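Local coordinates for uncharacterized protein (Bacteroides vulgatus, PDB 4QB7), which is probably a component of the tip of fimbriae, filamentous surface appendages that mediate cell adhesion and biofilm formation, at residues L16-E21 against F162-V167; K90-A95 against A147-T152; A121-F126 against V207-N212; I271-K276 against N317-G322. One frame throughout, in Å; residues are numbered along the deposited sequence.

Contact 1: residues L16-E21 against F162-V167; sequences LDVYTE and FKFSHV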
# COMPACT_ATOMS: atom_id res chain seq x y z
N LEU A 16 14.31 -22.00 3.09
CA LEU A 16 13.37 -20.91 2.87
C LEU A 16 12.95 -20.87 1.44
O LEU A 16 13.75 -21.10 0.55
CB LEU A 16 13.95 -19.52 3.25
CG LEU A 16 14.58 -19.31 4.60
CD1 LEU A 16 15.06 -17.90 4.73
CD2 LEU A 16 13.62 -19.65 5.72
N ASP A 17 11.70 -20.49 1.22
CA ASP A 17 11.12 -20.29 -0.09
C ASP A 17 10.06 -19.22 0.01
O ASP A 17 9.45 -19.07 1.06
CB ASP A 17 10.55 -21.60 -0.65
CG ASP A 17 10.01 -21.50 -2.07
OD1 ASP A 17 10.62 -20.76 -2.89
OD2 ASP A 17 8.99 -22.18 -2.36
N VAL A 18 9.89 -18.45 -1.04
CA VAL A 18 8.87 -17.40 -1.14
C VAL A 18 8.06 -17.73 -2.37
O VAL A 18 8.62 -17.95 -3.44
CB VAL A 18 9.44 -15.97 -1.14
CG1 VAL A 18 8.34 -14.93 -1.25
CG2 VAL A 18 10.29 -15.72 0.09
N TYR A 19 6.75 -17.86 -2.17
CA TYR A 19 5.79 -18.21 -3.19
C TYR A 19 5.68 -17.09 -4.20
O TYR A 19 5.66 -15.92 -3.81
CB TYR A 19 4.44 -18.53 -2.53
CG TYR A 19 3.27 -18.66 -3.47
CD1 TYR A 19 2.55 -17.54 -3.89
CD2 TYR A 19 2.80 -19.91 -3.87
CE1 TYR A 19 1.45 -17.65 -4.74
CE2 TYR A 19 1.69 -20.04 -4.71
CZ TYR A 19 1.02 -18.90 -5.14
OH TYR A 19 -0.07 -19.00 -5.97
N THR A 20 5.67 -17.47 -5.49
CA THR A 20 5.56 -16.57 -6.64
C THR A 20 4.15 -16.70 -7.22
O THR A 20 3.69 -17.80 -7.56
CB THR A 20 6.66 -16.85 -7.70
OG1 THR A 20 7.94 -16.79 -7.09
CG2 THR A 20 6.66 -15.85 -8.82
N GLU A 21 3.49 -15.55 -7.34
CA GLU A 21 2.14 -15.40 -7.90
C GLU A 21 2.18 -15.50 -9.45
O GLU A 21 3.21 -15.20 -10.06
CB GLU A 21 1.51 -14.06 -7.44
CG GLU A 21 2.38 -12.82 -7.66
CD GLU A 21 3.38 -12.39 -6.59
OE1 GLU A 21 4.18 -13.24 -6.11
OE2 GLU A 21 3.43 -11.17 -6.31
N PHE A 162 6.96 -19.05 2.41
CA PHE A 162 6.27 -17.83 2.75
C PHE A 162 5.42 -17.40 1.56
O PHE A 162 5.78 -17.63 0.42
CB PHE A 162 7.26 -16.74 3.17
CG PHE A 162 8.08 -17.10 4.38
CD1 PHE A 162 7.58 -16.92 5.67
CD2 PHE A 162 9.36 -17.65 4.24
CE1 PHE A 162 8.33 -17.30 6.79
CE2 PHE A 162 10.11 -18.02 5.36
CZ PHE A 162 9.59 -17.85 6.63
N LYS A 163 4.28 -16.81 1.86
CA LYS A 163 3.24 -16.32 0.96
C LYS A 163 2.88 -14.96 1.50
O LYS A 163 2.26 -14.88 2.56
CB LYS A 163 2.07 -17.32 1.01
CG LYS A 163 1.28 -17.59 -0.27
CD LYS A 163 0.99 -19.09 -0.25
CE LYS A 163 -0.21 -19.55 -1.04
NZ LYS A 163 -0.20 -21.04 -1.19
N PHE A 164 3.38 -13.89 0.88
CA PHE A 164 3.18 -12.54 1.35
C PHE A 164 1.89 -11.91 0.83
O PHE A 164 1.57 -12.04 -0.35
CB PHE A 164 4.37 -11.67 0.95
CG PHE A 164 5.60 -12.01 1.75
CD1 PHE A 164 5.73 -11.61 3.07
CD2 PHE A 164 6.65 -12.71 1.16
CE1 PHE A 164 6.87 -11.92 3.81
CE2 PHE A 164 7.79 -13.05 1.91
CZ PHE A 164 7.90 -12.63 3.22
N SER A 165 1.16 -11.23 1.73
CA SER A 165 -0.07 -10.53 1.37
C SER A 165 0.10 -9.05 1.56
O SER A 165 0.80 -8.64 2.48
CB SER A 165 -1.23 -11.04 2.22
OG SER A 165 -1.78 -12.23 1.68
N HIS A 166 -0.54 -8.24 0.71
CA HIS A 166 -0.51 -6.77 0.81
C HIS A 166 -1.53 -6.34 1.85
O HIS A 166 -2.74 -6.60 1.69
CB HIS A 166 -0.76 -6.12 -0.55
CG HIS A 166 0.27 -6.48 -1.58
ND1 HIS A 166 1.46 -5.77 -1.70
CD2 HIS A 166 0.26 -7.44 -2.52
CE1 HIS A 166 2.12 -6.32 -2.70
NE2 HIS A 166 1.44 -7.33 -3.23
N VAL A 167 -1.05 -5.79 2.98
CA VAL A 167 -1.90 -5.46 4.13
C VAL A 167 -2.37 -4.00 4.12
O VAL A 167 -3.15 -3.60 4.99
CB VAL A 167 -1.22 -5.84 5.45
CG1 VAL A 167 -0.93 -7.34 5.49
CG2 VAL A 167 0.06 -5.03 5.69
O HOH W 1 4.46 -14.32 -1.96

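Contact 2: residues K90-A95 against A147-T152; sequences KITFFA and AIQDQT. With SO4 (sulfate ion), chain I.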
# COMPACT_ATOMS: atom_id res chain seq x y z
N LYS A 90 7.50 -28.16 17.62
CA LYS A 90 6.98 -27.46 16.45
C LYS A 90 7.52 -26.03 16.39
O LYS A 90 7.90 -25.48 17.43
CB LYS A 90 5.44 -27.45 16.48
CG LYS A 90 4.84 -28.85 16.26
CD LYS A 90 3.32 -28.90 16.33
CE LYS A 90 2.89 -30.32 16.10
NZ LYS A 90 1.47 -30.58 16.42
N ILE A 91 7.59 -25.44 15.17
CA ILE A 91 8.02 -24.04 14.99
C ILE A 91 6.96 -23.30 14.17
O ILE A 91 6.54 -23.77 13.12
CB ILE A 91 9.44 -23.86 14.37
CG1 ILE A 91 10.51 -24.69 15.14
CG2 ILE A 91 9.84 -22.37 14.36
CD1 ILE A 91 11.73 -24.88 14.28
N THR A 92 6.53 -22.15 14.69
CA THR A 92 5.56 -21.28 14.05
C THR A 92 6.30 -20.06 13.52
O THR A 92 7.07 -19.41 14.25
CB THR A 92 4.39 -20.93 15.00
OG1 THR A 92 3.55 -22.07 15.05
CG2 THR A 92 3.55 -19.77 14.49
N PHE A 93 6.06 -19.76 12.24
CA PHE A 93 6.70 -18.66 11.55
C PHE A 93 5.71 -17.57 11.20
O PHE A 93 4.51 -17.82 11.05
CB PHE A 93 7.39 -19.19 10.27
CG PHE A 93 8.46 -20.24 10.51
CD1 PHE A 93 8.12 -21.58 10.62
CD2 PHE A 93 9.80 -19.88 10.65
CE1 PHE A 93 9.10 -22.55 10.88
CE2 PHE A 93 10.77 -20.85 10.90
CZ PHE A 93 10.42 -22.18 11.00
N PHE A 94 6.24 -16.34 11.12
CA PHE A 94 5.63 -15.09 10.67
C PHE A 94 6.69 -14.36 9.88
O PHE A 94 7.88 -14.55 10.13
CB PHE A 94 5.10 -14.23 11.83
CG PHE A 94 4.08 -14.92 12.70
CD1 PHE A 94 2.74 -14.95 12.33
CD2 PHE A 94 4.46 -15.54 13.88
CE1 PHE A 94 1.80 -15.60 13.14
CE2 PHE A 94 3.51 -16.17 14.70
CZ PHE A 94 2.20 -16.22 14.31
N ALA A 95 6.29 -13.51 8.94
CA ALA A 95 7.24 -12.76 8.14
C ALA A 95 6.63 -11.44 7.70
O ALA A 95 5.41 -11.35 7.61
CB ALA A 95 7.68 -13.57 6.94
N ALA A 147 -0.41 -22.29 7.22
CA ALA A 147 0.48 -23.29 6.64
C ALA A 147 1.96 -23.08 7.02
O ALA A 147 2.77 -23.94 6.70
CB ALA A 147 0.32 -23.32 5.13
N ILE A 148 2.32 -21.99 7.72
CA ILE A 148 3.70 -21.81 8.19
C ILE A 148 3.71 -21.83 9.74
O ILE A 148 4.73 -21.51 10.36
CB ILE A 148 4.48 -20.62 7.59
CG1 ILE A 148 3.79 -19.25 7.85
CG2 ILE A 148 4.76 -20.88 6.12
CD1 ILE A 148 4.74 -18.06 7.73
N GLN A 149 2.60 -22.28 10.35
CA GLN A 149 2.43 -22.50 11.78
C GLN A 149 2.51 -23.98 12.08
O GLN A 149 2.12 -24.81 11.23
CB GLN A 149 1.11 -21.94 12.29
CG GLN A 149 0.93 -20.49 11.93
CD GLN A 149 -0.36 -19.90 12.44
OE1 GLN A 149 -1.23 -20.59 12.98
NE2 GLN A 149 -0.50 -18.60 12.23
N ASP A 150 3.02 -24.34 13.27
CA ASP A 150 3.17 -25.73 13.74
C ASP A 150 3.94 -26.58 12.73
O ASP A 150 3.50 -27.67 12.34
CB ASP A 150 1.80 -26.37 14.05
CG ASP A 150 1.08 -25.77 15.23
OD1 ASP A 150 1.76 -25.22 16.14
OD2 ASP A 150 -0.16 -25.87 15.27
N GLN A 151 5.10 -26.08 12.31
CA GLN A 151 5.93 -26.77 11.33
C GLN A 151 6.95 -27.68 11.98
O GLN A 151 7.50 -27.37 13.04
CB GLN A 151 6.65 -25.76 10.43
CG GLN A 151 5.69 -24.85 9.65
CD GLN A 151 4.97 -25.59 8.55
OE1 GLN A 151 3.80 -25.96 8.67
NE2 GLN A 151 5.65 -25.83 7.44
N THR A 152 7.15 -28.83 11.36
CA THR A 152 8.18 -29.81 11.70
C THR A 152 9.00 -30.03 10.43
O THR A 152 8.64 -29.52 9.36
CB THR A 152 7.62 -31.11 12.27
OG1 THR A 152 7.01 -31.90 11.25
CG2 THR A 152 6.71 -30.90 13.47
S SO4 I . -1.82 -29.25 16.53
O1 SO4 I . -1.91 -28.90 15.10
O2 SO4 I . -2.94 -28.67 17.27
O3 SO4 I . -1.89 -30.70 16.67
O4 SO4 I . -0.54 -28.73 17.03
O HOH W 2 4.35 -24.17 16.93
O HOH W 3 1.71 -17.76 10.40

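Contact 3: residues A121-F126 against V207-N212; sequences APTITF and VYKFDN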
# COMPACT_ATOMS: atom_id res chain seq x y z
N ALA A 121 1.51 -13.86 19.00
CA ALA A 121 1.77 -13.44 17.62
C ALA A 121 2.33 -12.02 17.64
O ALA A 121 1.98 -11.23 18.53
CB ALA A 121 0.50 -13.52 16.78
N PRO A 122 3.31 -11.70 16.76
CA PRO A 122 3.93 -10.36 16.80
C PRO A 122 3.01 -9.22 16.31
O PRO A 122 1.84 -9.44 15.91
CB PRO A 122 5.16 -10.54 15.91
CG PRO A 122 4.76 -11.58 14.92
CD PRO A 122 3.89 -12.53 15.68
N THR A 123 3.54 -7.98 16.39
CA THR A 123 2.86 -6.76 15.91
C THR A 123 3.89 -5.88 15.21
O THR A 123 5.11 -6.08 15.38
CB THR A 123 2.10 -5.97 17.02
OG1 THR A 123 3.00 -5.36 17.95
CG2 THR A 123 1.07 -6.79 17.76
N ILE A 124 3.38 -4.94 14.39
CA ILE A 124 4.12 -3.92 13.66
C ILE A 124 3.42 -2.59 13.86
O ILE A 124 2.22 -2.50 13.61
CB ILE A 124 4.21 -4.25 12.15
CG1 ILE A 124 5.25 -5.34 11.85
CG2 ILE A 124 4.48 -2.98 11.30
CD1 ILE A 124 5.17 -5.84 10.44
N THR A 125 4.17 -1.57 14.32
CA THR A 125 3.72 -0.19 14.38
C THR A 125 4.28 0.43 13.09
O THR A 125 5.51 0.42 12.87
CB THR A 125 4.14 0.50 15.66
OG1 THR A 125 3.53 -0.18 16.74
CG2 THR A 125 3.73 1.99 15.67
N PHE A 126 3.38 0.91 12.23
CA PHE A 126 3.76 1.42 10.93
C PHE A 126 3.29 2.87 10.71
O PHE A 126 2.15 3.22 11.01
CB PHE A 126 3.17 0.48 9.87
CG PHE A 126 3.45 0.82 8.42
CD1 PHE A 126 4.69 0.56 7.85
CD2 PHE A 126 2.44 1.32 7.61
CE1 PHE A 126 4.94 0.87 6.52
CE2 PHE A 126 2.69 1.62 6.27
CZ PHE A 126 3.94 1.39 5.73
N VAL A 207 -1.17 0.13 14.34
CA VAL A 207 -0.61 -1.15 14.75
C VAL A 207 -1.26 -2.29 13.93
O VAL A 207 -2.48 -2.35 13.82
CB VAL A 207 -0.75 -1.37 16.29
CG1 VAL A 207 -0.20 -2.73 16.74
CG2 VAL A 207 -0.07 -0.24 17.07
N TYR A 208 -0.43 -3.12 13.30
CA TYR A 208 -0.86 -4.29 12.53
C TYR A 208 -0.62 -5.51 13.42
O TYR A 208 0.49 -5.71 13.92
CB TYR A 208 -0.11 -4.42 11.18
CG TYR A 208 -0.39 -5.73 10.47
CD1 TYR A 208 -1.53 -5.90 9.68
CD2 TYR A 208 0.47 -6.82 10.61
CE1 TYR A 208 -1.82 -7.12 9.08
CE2 TYR A 208 0.18 -8.06 10.03
CZ TYR A 208 -0.97 -8.20 9.27
OH TYR A 208 -1.22 -9.43 8.72
N LYS A 209 -1.67 -6.32 13.60
CA LYS A 209 -1.65 -7.50 14.44
C LYS A 209 -1.57 -8.75 13.60
O LYS A 209 -2.45 -9.00 12.77
CB LYS A 209 -2.90 -7.53 15.33
CG LYS A 209 -3.05 -6.41 16.35
CD LYS A 209 -4.09 -6.85 17.36
CE LYS A 209 -5.49 -6.25 17.26
NZ LYS A 209 -6.05 -6.19 15.89
N PHE A 210 -0.53 -9.57 13.84
CA PHE A 210 -0.34 -10.84 13.14
C PHE A 210 -1.32 -11.90 13.64
O PHE A 210 -1.53 -12.90 12.95
CB PHE A 210 1.09 -11.32 13.31
CG PHE A 210 2.08 -10.67 12.38
CD1 PHE A 210 2.64 -9.44 12.67
CD2 PHE A 210 2.50 -11.32 11.22
CE1 PHE A 210 3.59 -8.88 11.83
CE2 PHE A 210 3.44 -10.74 10.38
CZ PHE A 210 3.99 -9.53 10.69
N ASP A 211 -1.90 -11.73 14.85
CA ASP A 211 -2.84 -12.70 15.38
C ASP A 211 -4.09 -12.85 14.50
O ASP A 211 -4.53 -13.96 14.27
CB ASP A 211 -3.24 -12.37 16.82
CG ASP A 211 -3.82 -13.58 17.56
OD1 ASP A 211 -3.07 -14.62 17.74
OD2 ASP A 211 -5.02 -13.51 17.96
N ASN A 212 -4.67 -11.75 13.99
CA ASN A 212 -5.88 -11.86 13.19
C ASN A 212 -5.81 -11.08 11.85
O ASN A 212 -6.85 -10.90 11.19
CB ASN A 212 -7.10 -11.39 14.00
CG ASN A 212 -6.95 -10.01 14.54
OD1 ASN A 212 -5.90 -9.37 14.44
ND2 ASN A 212 -7.99 -9.55 15.21
O HOH W 4 -1.15 -14.34 19.85
O HOH W 5 -0.77 -9.91 16.91

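Contact 4: residues I271-K276 against N317-G322; sequences IPVNNK and NTFKKG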
# COMPACT_ATOMS: atom_id res chain seq x y z
N ILE A 271 -2.43 3.06 5.04
CA ILE A 271 -3.01 2.24 6.09
C ILE A 271 -4.52 2.23 5.73
O ILE A 271 -5.09 3.31 5.44
CB ILE A 271 -2.70 2.75 7.52
CG1 ILE A 271 -1.19 2.72 7.82
CG2 ILE A 271 -3.46 1.93 8.57
CD1 ILE A 271 -0.76 3.57 8.93
N PRO A 272 -5.15 1.04 5.58
CA PRO A 272 -6.55 1.01 5.12
C PRO A 272 -7.53 1.63 6.12
O PRO A 272 -7.19 1.84 7.30
CB PRO A 272 -6.82 -0.49 4.92
CG PRO A 272 -5.89 -1.15 5.85
CD PRO A 272 -4.65 -0.32 5.85
N VAL A 273 -8.75 1.93 5.65
CA VAL A 273 -9.80 2.46 6.52
C VAL A 273 -10.70 1.26 6.88
O VAL A 273 -11.14 0.54 5.98
CB VAL A 273 -10.59 3.65 5.90
CG1 VAL A 273 -11.70 4.10 6.81
CG2 VAL A 273 -9.66 4.82 5.60
N ASN A 274 -10.95 1.03 8.17
CA ASN A 274 -11.80 -0.05 8.68
C ASN A 274 -11.42 -1.41 8.09
O ASN A 274 -12.30 -2.21 7.76
CB ASN A 274 -13.27 0.24 8.42
CG ASN A 274 -13.75 1.43 9.19
OD1 ASN A 274 -13.46 1.60 10.37
ND2 ASN A 274 -14.49 2.28 8.51
N ASN A 275 -10.10 -1.65 7.97
CA ASN A 275 -9.53 -2.86 7.43
C ASN A 275 -10.16 -3.23 6.08
O ASN A 275 -10.04 -2.44 5.14
CB ASN A 275 -9.63 -4.02 8.43
CG ASN A 275 -8.66 -3.84 9.56
OD1 ASN A 275 -7.46 -4.03 9.41
ND2 ASN A 275 -9.14 -3.34 10.69
N LYS A 276 -10.76 -4.43 5.95
CA LYS A 276 -11.28 -4.90 4.66
C LYS A 276 -12.65 -4.27 4.27
O LYS A 276 -13.11 -4.47 3.14
CB LYS A 276 -11.32 -6.44 4.64
CG LYS A 276 -10.10 -7.02 3.91
CD LYS A 276 -9.66 -8.41 4.39
CE LYS A 276 -8.36 -8.87 3.74
NZ LYS A 276 -7.98 -10.25 4.16
N ASN A 317 -17.05 2.52 1.36
CA ASN A 317 -16.39 1.22 1.22
C ASN A 317 -15.15 1.34 0.30
O ASN A 317 -14.90 0.50 -0.56
CB ASN A 317 -17.41 0.14 0.76
CG ASN A 317 -18.64 0.03 1.64
OD1 ASN A 317 -18.57 0.07 2.88
ND2 ASN A 317 -19.81 -0.07 1.03
N THR A 318 -14.38 2.42 0.50
CA THR A 318 -13.15 2.69 -0.24
C THR A 318 -11.99 2.70 0.76
O THR A 318 -12.21 2.83 1.97
CB THR A 318 -13.26 3.96 -1.09
OG1 THR A 318 -12.31 3.88 -2.16
CG2 THR A 318 -13.04 5.23 -0.31
N PHE A 319 -10.75 2.61 0.24
CA PHE A 319 -9.50 2.48 0.98
C PHE A 319 -9.56 1.14 1.77
O PHE A 319 -9.22 1.07 2.96
CB PHE A 319 -9.22 3.71 1.87
CG PHE A 319 -8.42 4.83 1.24
CD1 PHE A 319 -8.81 5.40 0.03
CD2 PHE A 319 -7.35 5.41 1.92
CE1 PHE A 319 -8.13 6.53 -0.49
CE2 PHE A 319 -6.67 6.53 1.40
CZ PHE A 319 -7.06 7.07 0.19
N LYS A 320 -10.00 0.06 1.07
CA LYS A 320 -10.13 -1.30 1.61
C LYS A 320 -8.78 -2.01 1.68
O LYS A 320 -8.01 -1.97 0.71
CB LYS A 320 -11.08 -2.14 0.74
CG LYS A 320 -12.54 -1.80 0.80
CD LYS A 320 -13.34 -2.61 -0.23
CE LYS A 320 -14.62 -3.10 0.38
NZ LYS A 320 -15.62 -3.49 -0.65
N LYS A 321 -8.52 -2.70 2.80
CA LYS A 321 -7.31 -3.51 2.97
C LYS A 321 -7.21 -4.57 1.88
O LYS A 321 -8.21 -5.23 1.58
CB LYS A 321 -7.34 -4.18 4.35
CG LYS A 321 -6.09 -4.90 4.75
CD LYS A 321 -6.19 -5.35 6.21
CE LYS A 321 -5.16 -6.39 6.59
NZ LYS A 321 -5.35 -7.63 5.83
N GLY A 322 -6.03 -4.69 1.29
CA GLY A 322 -5.77 -5.68 0.26
C GLY A 322 -6.49 -5.48 -1.05
O GLY A 322 -6.61 -6.43 -1.84

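Contact 1: residues L16-E21 against F162-V167
Val18 and Phe162 form a parallel beta bridge where the short strand 15-18, at the amino-terminal end of the model and within a predicted propeptide, runs beside the long strand 159-178. Two backbone bonds hold the register. Phe162 N gives its hydrogen to Asp17 O at 2.8 Å, and Phe162 O accepts from Tyr19 N, also at 2.8 Å, so both polar groups of Phe162 are engaged by the residues flanking Val18. Beyond the bridge the chains stay linked through a water that donates to Tyr19 O and accepts from Phe164 N.

On the face carrying Val18 and Phe162 the contact is apolar and uses ring edges. Leu16 CD2 comes in the plane of the Phe162 ring to CE2 at 3.9 Å. Val18 CG1, anti to the backbone N (chi1 180°), reaches the edge of the Phe164 ring at CD2, 3.7 Å away, the two side chains lying roughly at right angles. Tyr19 behaves differently, offering a ring face. The aliphatic arm of Lys163 passes obliquely over it, with CE 4.1 Å from the Tyr19 ring centroid and only 8° off the normal. Lys163 NZ lies farther out, 4.5 Å from that centroid and off-centre, giving a cation-pi contact in addition to the CH-pi one.

Phe40 of strand 40-47 meets both Phe162 and Phe164 edge-to-face, strand 141-143 borders the long strand, and helix 30-36 touches Val18 through Thr31 and Phe164 through Leu34.

Contact 2: residues K90-A95 against A147-T152
Ile91 and Gln151 make a single antiparallel bridge, a hydrogen-bonded pair by which the loop between strands 141-143 and 159-178 is fastened to strand 90-97. Ile91 N donates to Gln151 O at 2.9 Å, and Gln151 N returns the bond to Ile91 O at 2.8 Å. Farther along, Phe93 N donates to Ile148 O, which also lies at the edge of the Phe93 ring.

Between these backbone links Thr92 meets the loop with both of its branches. With OG1 beside its own backbone N (chi1 -77°), the hydroxyl accepts from Asp150 N at 2.9 Å, while CG2 rests 3.7 Å from Gln149 CG. A water joins the same hydroxyl to Asp150 OD1, whose further partner is Trp52 N in helix 52-55. Ile148 adopts the less common rotamer that sets CG1 between its backbone N and carbonyl carbon (chi1 59°), carrying CD1 to 3.8 Å from Phe93 CB. Gln149 NE2 approaches Phe94 CE1 to 3.9 Å with the amide and ring planes 58° apart; a water ties NE2 to Phe93 O as well.

Lys90 crosses Asp150 obliquely. Its CG lies beside Thr152 CG2, its CD meets Asp150 CB at 3.7 Å, and its ammonium group, also bonded to Ser49 O, ends at a sulfate probably taken up from the crystallisation liquor: Lys90 NZ donates to sulfate O4 at 2.8 Å.

Contact 3: residues A121-F126 against V207-N212
Ile124 and Tyr208 are the hydrogen-bonded pair at the middle of an antiparallel ladder joining strands 123-127 and 203-209, with the non-hydrogen-bonded pairs Thr123-Lys209 and Thr125-Val207 on either side. Among the backbone bonds, Tyr208 N donates to Ile124 O at 2.7 Å and Ile124 N to Tyr208 O at 3.0 Å. Past the end of the regular pairing a third bond continues the pattern, from Phe210 N to Pro122 O at 3.1 Å.

The apolar contacts gather round the Phe210 ring. Over one face stands Tyr208 CE2, close to the ring centre; on the opposite face Pro122 CG lies 4.1 Å from the ring centroid, a CH-pi contact displaced toward the rim. Ile124 closes on the edge, its CD1 3.7 Å from Phe210 CE1. With CG anti to its carbonyl carbon (chi1 -81°), the Phe210 ring is turned back across the Pro122 side chain. On the other face of the sheet, where Thr123, Lys209, Thr125 and Val207 lie, the packing is lighter: Val207 CG2 is 3.6 Å from Thr125 OG1.

Water adds two further polar links at the Ala121 end. One molecule bridges Ala121 N and Asp211 OD1, and another donates to Pro122 O while accepting from Asp211 N; Asp211 OD1 also has a salt bridge to Lys56.

Strand 111-113 flanks strand 123-127 and strand 214-217 flanks 203-209, while Phe94 and Tyr96 of strand 90-97 pack against Ala121, Pro122 and Ile124 from the neighbouring sheet.

Contact 4: residues I271-K276 against N317-G322
Phe319 and Val273 meet obliquely, Val273 CG2 lying 3.9 Å from Phe319 CB, and the Phe319 ring goes on to meet that of Phe270, their planes at about 30°. The other flat group, the carboxamide of Asn275, lies alongside Lys321, pointing the same way, with OD1 3.7 Å from Lys321 CD; that oxygen is hydrogen-bonded to Trp215 N. Segments 271-276 and 317-322 are interstrand loops of the fimbrillin-like protein, the first following strand 259-270 and the second leading into strand 323-331.

Two backbone bonds pin the loops together without forming a regular strand pair. Val273 N donates to Phe319 O at 2.9 Å. Lys321 N donates to Asn275 O at 2.8 Å but comes in 47° out of that carbonyl's plane. The Pro272 ring flanks the two bonds, its CB near Phe319 O and Lys321 N and its CG 3.7 Å from Lys321 CB.

The lysines supply much of the remaining surface. Lys321 has CG anti to its backbone N (chi1 -172°) and stays extended until a bend at chi4, running past Pro272 and Asn275 to a salt bridge with Asp213, which lies outside both loops. Lys276 crosses it obliquely and has a long, weak ion pair with that outside aspartate, whose negative charge would be expected to ease the proximity of the two ammonium groups. Lys320 takes another route: its methylenes pass the outer end of Lys276 O, with CE closest at 3.4 Å. Nearer the backbone, Lys276 CG lies 3.5 Å from Lys321 O.

Overall arrangement
Contacts 1, 2 and 3 form a triangle, their centres 14 to 17 Å apart; contact 4 adjoins contact 3, about 16 Å away between centres, and lies about 21 Å from contact 1 and 28 Å from contact 2. Contacts 1 and 2 reach the same mixed sheet, on strands 159-178 and 90-97, and meet where Ala95 packs on Phe162 and Phe164. Contact 3 belongs to a separate antiparallel sheet that rests on contact 2 through Phe94. Along the chain contact 2 falls within contact 1, contact 3 interlaces with each, and contact 4 follows all three. Val167 touches Tyr208, Lys321 and Pro272, so strand 159-178 carries the packing from the amino-terminal strand to the late loops.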